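Local coordinates for kappa-carrageenase (Pseudoalteromonas carrageenovora, PDB 1DYP), which catalyses the endohydrolysis of (1->4)-beta-D-linkages between D-galactose 4-sulfate and 3,6-anhydro-D-galactose in kappa-carrageenans, here represented by its family 16 catalytic domain, at residues T59-H64 against L82-G87; G39-K44 against G232-H237; P111-A116 against F256-E261. The protein carries 1 engineered substitution. All coordinates share one frame; numbering follows the deposited sequence. Where two conformers were deposited one is given.

Contact 1: T59-H64 against L82-G87; sequences TKRESH and LYYTSG
Lys60 and Thr85 face each other as a hydrogen-bonded pair in an antiparallel beta hairpin, whose long strands 54-70 and 75-95 belong to the jelly-roll sandwich of family 16 glycoside hydrolases. Backbone bonds hold it together: Lys60 N gives to Thr85 O, Thr85 N to Lys60 O, and further along Leu82 N meets His64 O at 2.8 Å, practically straight. Between these pairs the register slips by one at a beta bulge. There Tyr83 O receives Glu62 N at 2.7 Å from above its carbonyl plane, plus a weak bond from Arg61 NH1.

Among the polar side chains, Thr59 OG1 donates to Ser86 OG (2.8 Å), which also bonds Gln231 O. Thr85 OG1 lies 2.7 Å from Glu62 OE1, with Asn47 OD1 as its other polar partner.

The flat groups complete the contact. Arg61 bends at chi2 (68°), and that kink lays CD over the face of the Tyr84 ring, 4.0 Å from its centroid. Beyond it, NE bonds Lys251 O, and NH1 bonds Ser63 OG in the guanidinium plane; Tyr83 CB sits over one guanidinium face. His64 is fixed by ND1 to Glu62 O, nearly in the ring plane, and by NE2 to Ser42 OG. Thr85 CG2 rests over one face of this imidazole, while at its edge CE1 comes within 3.2 Å of Tyr84 O.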
# COMPACT_ATOMS: atom_id res chain seq x y z
N THR A 59 3.95 13.97 1.22
CA THR A 59 5.37 13.65 1.32
C THR A 59 6.05 15.01 1.27
O THR A 59 5.80 15.81 0.37
CB THR A 59 5.87 12.81 0.13
OG1 THR A 59 5.19 11.55 0.12
CG2 THR A 59 7.37 12.56 0.24
N LYS A 60 6.90 15.27 2.26
CA LYS A 60 7.60 16.55 2.33
C LYS A 60 9.10 16.35 2.34
O LYS A 60 9.60 15.31 2.79
CB LYS A 60 7.24 17.27 3.63
CG LYS A 60 5.77 17.49 3.91
CD LYS A 60 5.62 18.17 5.27
CE LYS A 60 4.16 18.43 5.63
NZ LYS A 60 4.04 19.04 6.99
N ARG A 61 9.82 17.34 1.83
CA ARG A 61 11.27 17.29 1.89
C ARG A 61 11.48 17.71 3.34
O ARG A 61 11.15 18.84 3.72
CB ARG A 61 11.89 18.31 0.94
CG ARG A 61 13.39 18.48 1.12
CD ARG A 61 14.19 17.26 0.69
NE ARG A 61 15.62 17.53 0.83
CZ ARG A 61 16.29 17.47 1.98
NH1 ARG A 61 15.67 17.11 3.09
NH2 ARG A 61 17.57 17.81 2.01
N GLU A 62 12.00 16.80 4.15
CA GLU A 62 12.22 17.10 5.56
C GLU A 62 13.36 16.28 6.12
O GLU A 62 13.22 15.08 6.38
CB GLU A 62 10.93 16.82 6.35
CG GLU A 62 11.12 16.81 7.85
CD GLU A 62 9.82 16.89 8.62
OE1 GLU A 62 8.76 16.52 8.06
OE2 GLU A 62 9.86 17.31 9.79
N SER A 63 14.51 16.92 6.29
CA SER A 63 15.67 16.25 6.83
C SER A 63 15.44 15.85 8.27
O SER A 63 14.84 16.59 9.04
CB SER A 63 16.90 17.15 6.75
OG SER A 63 17.22 17.44 5.40
N HIS A 64 15.91 14.66 8.62
CA HIS A 64 15.77 14.15 9.97
C HIS A 64 16.63 12.90 10.07
O HIS A 64 17.27 12.50 9.10
CB HIS A 64 14.31 13.81 10.28
CG HIS A 64 13.76 12.67 9.47
ND1 HIS A 64 13.48 12.78 8.12
CD2 HIS A 64 13.43 11.41 9.82
CE1 HIS A 64 13.00 11.63 7.68
NE2 HIS A 64 12.95 10.78 8.69
N LEU A 82 17.92 10.91 6.88
CA LEU A 82 16.91 10.69 5.85
C LEU A 82 16.47 12.07 5.40
O LEU A 82 16.70 13.06 6.10
CB LEU A 82 15.74 9.87 6.38
CG LEU A 82 16.13 8.42 6.72
CD1 LEU A 82 14.91 7.67 7.23
CD2 LEU A 82 16.71 7.74 5.48
N TYR A 83 15.82 12.15 4.25
CA TYR A 83 15.47 13.46 3.70
C TYR A 83 14.01 13.78 3.45
O TYR A 83 13.68 14.92 3.12
CB TYR A 83 16.28 13.63 2.41
CG TYR A 83 17.71 13.20 2.60
CD1 TYR A 83 18.61 14.00 3.29
CD2 TYR A 83 18.15 11.95 2.15
CE1 TYR A 83 19.91 13.57 3.55
CE2 TYR A 83 19.45 11.51 2.40
CZ TYR A 83 20.32 12.32 3.10
OH TYR A 83 21.60 11.88 3.35
N TYR A 84 13.14 12.79 3.60
CA TYR A 84 11.72 13.00 3.38
C TYR A 84 10.86 12.33 4.44
O TYR A 84 11.23 11.30 5.00
CB TYR A 84 11.30 12.45 2.01
CG TYR A 84 12.03 13.05 0.84
CD1 TYR A 84 13.29 12.57 0.47
CD2 TYR A 84 11.48 14.11 0.12
CE1 TYR A 84 13.99 13.15 -0.59
CE2 TYR A 84 12.18 14.69 -0.94
CZ TYR A 84 13.43 14.21 -1.28
OH TYR A 84 14.12 14.79 -2.32
N THR A 85 9.70 12.93 4.71
CA THR A 85 8.75 12.36 5.65
C THR A 85 7.48 12.20 4.84
O THR A 85 7.30 12.87 3.82
CB THR A 85 8.47 13.27 6.87
OG1 THR A 85 8.01 14.55 6.43
CG2 THR A 85 9.73 13.42 7.72
N SER A 86 6.61 11.29 5.24
CA SER A 86 5.39 11.10 4.47
C SER A 86 4.19 10.78 5.35
O SER A 86 4.29 10.79 6.58
CB SER A 86 5.58 10.01 3.42
OG SER A 86 4.58 10.10 2.43
N GLY A 87 3.06 10.50 4.70
CA GLY A 87 1.84 10.21 5.42
C GLY A 87 1.31 8.81 5.23
O GLY A 87 1.48 8.19 4.18

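Contact 2: G39-K44 against G232-H237; sequences GVWSWK and GLRAPH
Trp41 lays one face of its indole against the backbone of Gly232 and Leu233, and this is the heart of the contact. Gly232 CA sits over the six-membered ring, 4.0 Å from its centroid, in a CH-pi approach; Leu233 N lies 3.3 Å from Trp41 CZ3. Gly39 CA occupies the opposite face of the indole, so the ring is sandwiched between two stretches of backbone, while Trp41 NE1 stands 3.2 Å above the ring plane of Trp43, toward its rim.

Apolar packing extends this surface. Leu233 slides past the indole in the opposite direction, its CB 3.4 Å from Trp41 CE3, and its CD2 meets Val40 CG2 at 3.9 Å with the two side chains crossing near a right angle. In the jelly-roll sandwich, strands 41-43 and 225-233 both pair with strand 75-95, yet no hydrogen bond joins the two segments directly. Replacing Trp41 by an alanine would probably open a gap between Gly39 and the Gly232-Leu233 backbone and leave Leu233 CB without its aromatic neighbour.

The polar element is Arg234, a residue important for substrate recognition. It curls back, bent at chi2 (-68°), and NH1 gives a bond of 2.9 Å to Leu233 O, nearly straight but from above the carbonyl plane. NE bonds Gln145 OE1, and NH2 forms a long, weak ion pair with the proton donor Glu142; the guanidinium presents its edge to Trp41 CH2.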
# COMPACT_ATOMS: atom_id res chain seq x y z
N GLY A 39 11.50 1.76 4.81
CA GLY A 39 11.86 2.51 3.63
C GLY A 39 12.90 3.56 4.00
O GLY A 39 13.64 3.38 4.96
N VAL A 40 12.94 4.65 3.25
CA VAL A 40 13.90 5.71 3.53
C VAL A 40 13.23 7.04 3.85
O VAL A 40 13.68 8.10 3.43
CB VAL A 40 14.88 5.89 2.36
CG1 VAL A 40 15.72 4.64 2.21
CG2 VAL A 40 14.11 6.18 1.07
N TRP A 41 12.13 6.95 4.58
CA TRP A 41 11.39 8.13 4.99
C TRP A 41 10.80 7.77 6.34
O TRP A 41 10.92 6.64 6.79
CB TRP A 41 10.28 8.46 3.99
CG TRP A 41 9.33 7.32 3.78
CD1 TRP A 41 8.23 7.02 4.52
CD2 TRP A 41 9.45 6.29 2.79
NE1 TRP A 41 7.65 5.86 4.06
CE2 TRP A 41 8.38 5.39 3.00
CE3 TRP A 41 10.35 6.04 1.75
CZ2 TRP A 41 8.19 4.26 2.20
CZ3 TRP A 41 10.17 4.91 0.96
CH2 TRP A 41 9.09 4.03 1.19
N SER A 42 10.17 8.74 6.99
CA SER A 42 9.55 8.47 8.27
C SER A 42 8.13 8.99 8.20
O SER A 42 7.85 9.99 7.54
CB SER A 42 10.30 9.16 9.41
OG SER A 42 11.61 8.64 9.53
N TRP A 43 7.22 8.29 8.86
CA TRP A 43 5.83 8.70 8.88
C TRP A 43 5.66 9.78 9.94
O TRP A 43 6.29 9.73 11.00
CB TRP A 43 4.92 7.53 9.25
CG TRP A 43 5.09 6.33 8.38
CD1 TRP A 43 5.48 5.09 8.77
CD2 TRP A 43 4.82 6.25 6.97
NE1 TRP A 43 5.47 4.23 7.70
CE2 TRP A 43 5.07 4.92 6.58
CE3 TRP A 43 4.39 7.17 6.01
CZ2 TRP A 43 4.91 4.48 5.26
CZ3 TRP A 43 4.23 6.74 4.69
CH2 TRP A 43 4.49 5.40 4.33
N LYS A 44 4.82 10.76 9.65
CA LYS A 44 4.54 11.82 10.61
C LYS A 44 3.04 12.06 10.61
O LYS A 44 2.43 12.24 9.55
CB LYS A 44 5.28 13.11 10.24
CG LYS A 44 6.79 13.02 10.34
CD LYS A 44 7.27 12.77 11.76
CE LYS A 44 8.79 12.71 11.82
NZ LYS A 44 9.31 12.51 13.20
N GLY A 232 4.74 6.42 -0.55
CA GLY A 232 6.15 6.14 -0.36
C GLY A 232 7.04 6.92 -1.30
O GLY A 232 6.58 7.53 -2.26
N LEU A 233 8.34 6.90 -1.01
CA LEU A 233 9.33 7.60 -1.81
C LEU A 233 9.87 6.64 -2.87
O LEU A 233 9.96 5.43 -2.64
CB LEU A 233 10.47 8.09 -0.91
CG LEU A 233 11.37 9.21 -1.42
CD1 LEU A 233 10.57 10.52 -1.56
CD2 LEU A 233 12.52 9.40 -0.45
N ARG A 234 10.25 7.19 -4.03
CA ARG A 234 10.77 6.38 -5.13
C ARG A 234 11.86 7.13 -5.88
O ARG A 234 12.20 8.26 -5.54
CB ARG A 234 9.64 6.04 -6.11
CG ARG A 234 8.52 5.19 -5.52
CD ARG A 234 9.00 3.78 -5.20
NE ARG A 234 7.91 2.88 -4.84
CZ ARG A 234 7.43 2.72 -3.61
NH1 ARG A 234 7.95 3.40 -2.60
NH2 ARG A 234 6.44 1.86 -3.39
N ALA A 235 12.42 6.48 -6.89
CA ALA A 235 13.45 7.09 -7.72
C ALA A 235 12.83 8.39 -8.23
O ALA A 235 11.64 8.44 -8.54
CB ALA A 235 13.81 6.17 -8.88
N PRO A 236 13.64 9.44 -8.41
CA PRO A 236 15.09 9.57 -8.20
C PRO A 236 15.60 9.79 -6.78
O PRO A 236 16.76 10.18 -6.61
CB PRO A 236 15.44 10.74 -9.10
CG PRO A 236 14.26 11.66 -8.87
CD PRO A 236 13.07 10.71 -8.93
N HIS A 237 14.77 9.54 -5.78
CA HIS A 237 15.19 9.77 -4.39
C HIS A 237 15.53 8.50 -3.64
O HIS A 237 15.80 8.54 -2.43
CB HIS A 237 14.08 10.51 -3.66
CG HIS A 237 13.60 11.72 -4.40
ND1 HIS A 237 14.42 12.78 -4.70
CD2 HIS A 237 12.40 12.01 -4.95
CE1 HIS A 237 13.75 13.68 -5.40
NE2 HIS A 237 12.52 13.23 -5.57

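Contact 3: P111-A116 against F256-E261; sequences PGVSPA and FPTSME
Val113 and Pro115 look across at Thr258 and Met260 from strands that run almost the same way, 18° apart, with their axes 7.9 Å distant at closest approach. No hydrogen bond crosses between them. Strand 113-120 pairs instead with 225-233, as in Ser114 to Gly232, and strand 258-270 with 54-70, as in Thr258 to Thr59. The contact is thus face-to-face packing between layers of the family 16 beta sandwich. The alternation of the strands sends Val113, Pro115, Thr258 and Met260 inward, whereas Ser114, Ala116 and Ser259 point away.

Val113 and Thr258 reach toward each other tip to tip, CG1 meeting the methyl CG2 at 3.8 Å. The same Val113 CG1 touches Phe256 CE2, also at 3.8 Å, as the ring passes the valine in the opposite direction. Thr258 places OG1 anti to its backbone N (chi1 -168°), which leaves CG2 for the valine and lets the hydroxyl take a weak bond from Thr109 N. Met260, present as selenomethionine, lies along Pro115: SE is 3.7 Å from Pro115 CA, and CB is 3.8 Å from the ring carbon CB. A turn at chi3 (-82°) then carries the terminal methyl CE to 3.9 Å from Ala116 O.

Ser259 O and Glu261 OE1 of the strand 258-261 are cadmium ligands, and the side chain of Ala116, which points away from that strand, comes within about 4 Å of that of the proton donor Glu142. The two layers meet here almost entirely through carbon and selenium, so their fit depends on shape and burial rather than on directional bonds.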
# COMPACT_ATOMS: atom_id res chain seq x y z
N PRO A 111 8.64 11.73 -11.62
CA PRO A 111 8.73 10.64 -10.65
C PRO A 111 9.19 11.12 -9.27
O PRO A 111 9.68 12.24 -9.12
CB PRO A 111 9.73 9.70 -11.29
CG PRO A 111 10.70 10.66 -11.93
CD PRO A 111 9.78 11.69 -12.56
N GLY A 112 9.03 10.25 -8.28
CA GLY A 112 9.47 10.60 -6.94
C GLY A 112 8.66 10.01 -5.81
O GLY A 112 9.20 9.75 -4.73
N VAL A 113 7.36 9.80 -6.03
CA VAL A 113 6.50 9.24 -4.99
C VAL A 113 5.51 8.23 -5.53
O VAL A 113 5.16 8.25 -6.72
CB VAL A 113 5.69 10.33 -4.25
CG1 VAL A 113 6.64 11.32 -3.58
CG2 VAL A 113 4.75 11.04 -5.21
N SER A 114 5.05 7.35 -4.65
CA SER A 114 4.10 6.32 -5.03
C SER A 114 2.91 6.18 -4.08
O SER A 114 3.04 5.64 -2.98
CB SER A 114 4.81 4.97 -5.13
OG SER A 114 3.88 3.93 -5.43
N PRO A 115 1.75 6.70 -4.49
CA PRO A 115 0.54 6.61 -3.68
C PRO A 115 0.23 5.12 -3.63
O PRO A 115 0.36 4.42 -4.65
CB PRO A 115 -0.49 7.37 -4.49
CG PRO A 115 0.33 8.41 -5.19
CD PRO A 115 1.55 7.63 -5.62
N ALA A 116 -0.18 4.62 -2.47
CA ALA A 116 -0.47 3.20 -2.35
C ALA A 116 -1.69 2.91 -1.49
O ALA A 116 -1.95 3.59 -0.50
CB ALA A 116 0.75 2.48 -1.76
N PHE A 256 8.09 19.17 -4.11
CA PHE A 256 7.60 18.87 -2.77
C PHE A 256 7.19 20.16 -2.07
O PHE A 256 7.77 21.21 -2.31
CB PHE A 256 8.67 18.15 -1.94
CG PHE A 256 9.03 16.80 -2.48
CD1 PHE A 256 9.99 16.68 -3.48
CD2 PHE A 256 8.38 15.66 -2.03
CE1 PHE A 256 10.29 15.43 -4.03
CE2 PHE A 256 8.67 14.41 -2.57
CZ PHE A 256 9.63 14.30 -3.57
N PRO A 257 6.18 20.09 -1.20
CA PRO A 257 5.42 18.88 -0.86
C PRO A 257 4.50 18.43 -1.98
O PRO A 257 4.12 19.22 -2.85
CB PRO A 257 4.63 19.32 0.37
CG PRO A 257 4.33 20.75 0.06
CD PRO A 257 5.66 21.26 -0.46
N THR A 258 4.17 17.14 -1.97
CA THR A 258 3.27 16.58 -2.96
C THR A 258 2.39 15.61 -2.18
O THR A 258 2.86 14.95 -1.25
CB THR A 258 4.04 15.88 -4.10
OG1 THR A 258 3.14 15.59 -5.17
CG2 THR A 258 4.70 14.60 -3.62
N SER A 259 1.12 15.52 -2.54
CA SER A 259 0.21 14.67 -1.81
C SER A 259 -0.80 13.90 -2.64
O SER A 259 -1.24 14.35 -3.70
CB SER A 259 -0.55 15.51 -0.78
OG SER A 259 -1.22 16.57 -1.43
N MSE A 260 -1.18 12.74 -2.12
CA MSE A 260 -2.16 11.90 -2.77
C MSE A 260 -3.40 12.22 -1.93
O MSE A 260 -3.29 12.59 -0.76
CB MSE A 260 -1.80 10.42 -2.60
CG MSE A 260 -1.83 9.95 -1.15
SE MSE A 260 -1.38 8.09 -0.89
CE MSE A 260 -3.07 7.28 -1.27
N GLU A 261 -4.58 12.09 -2.54
CA GLU A 261 -5.81 12.37 -1.82
C GLU A 261 -6.73 11.16 -1.92
O GLU A 261 -6.83 10.53 -2.97
CB GLU A 261 -6.51 13.60 -2.39
CG GLU A 261 -5.65 14.85 -2.41
CD GLU A 261 -6.45 16.10 -2.70
OE1 GLU A 261 -7.32 16.05 -3.60
OE2 GLU A 261 -6.22 17.13 -2.04

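How the contacts relate
Contacts 2 and 3 are buried; contact 1 is partly open, and along the chain it nests inside the loop closed by contact 2. They share elements: strand 75-95 of contact 1 pairs with both strands of contact 2, for example through Ser86 N to Ser42 O, while strands 225-233 and 113-120 join contact 2 to contact 3 through Arg234 N to Gly112 O. Phe256 brings all three together, its ring meeting those of Tyr84 and His237. Chemistry follows place: the hairpin relies on backbone bonds and polar side chains, contact 2 on an indole against backbone beside the substrate-recognition arginine, and contact 3 on apolar packing between layers.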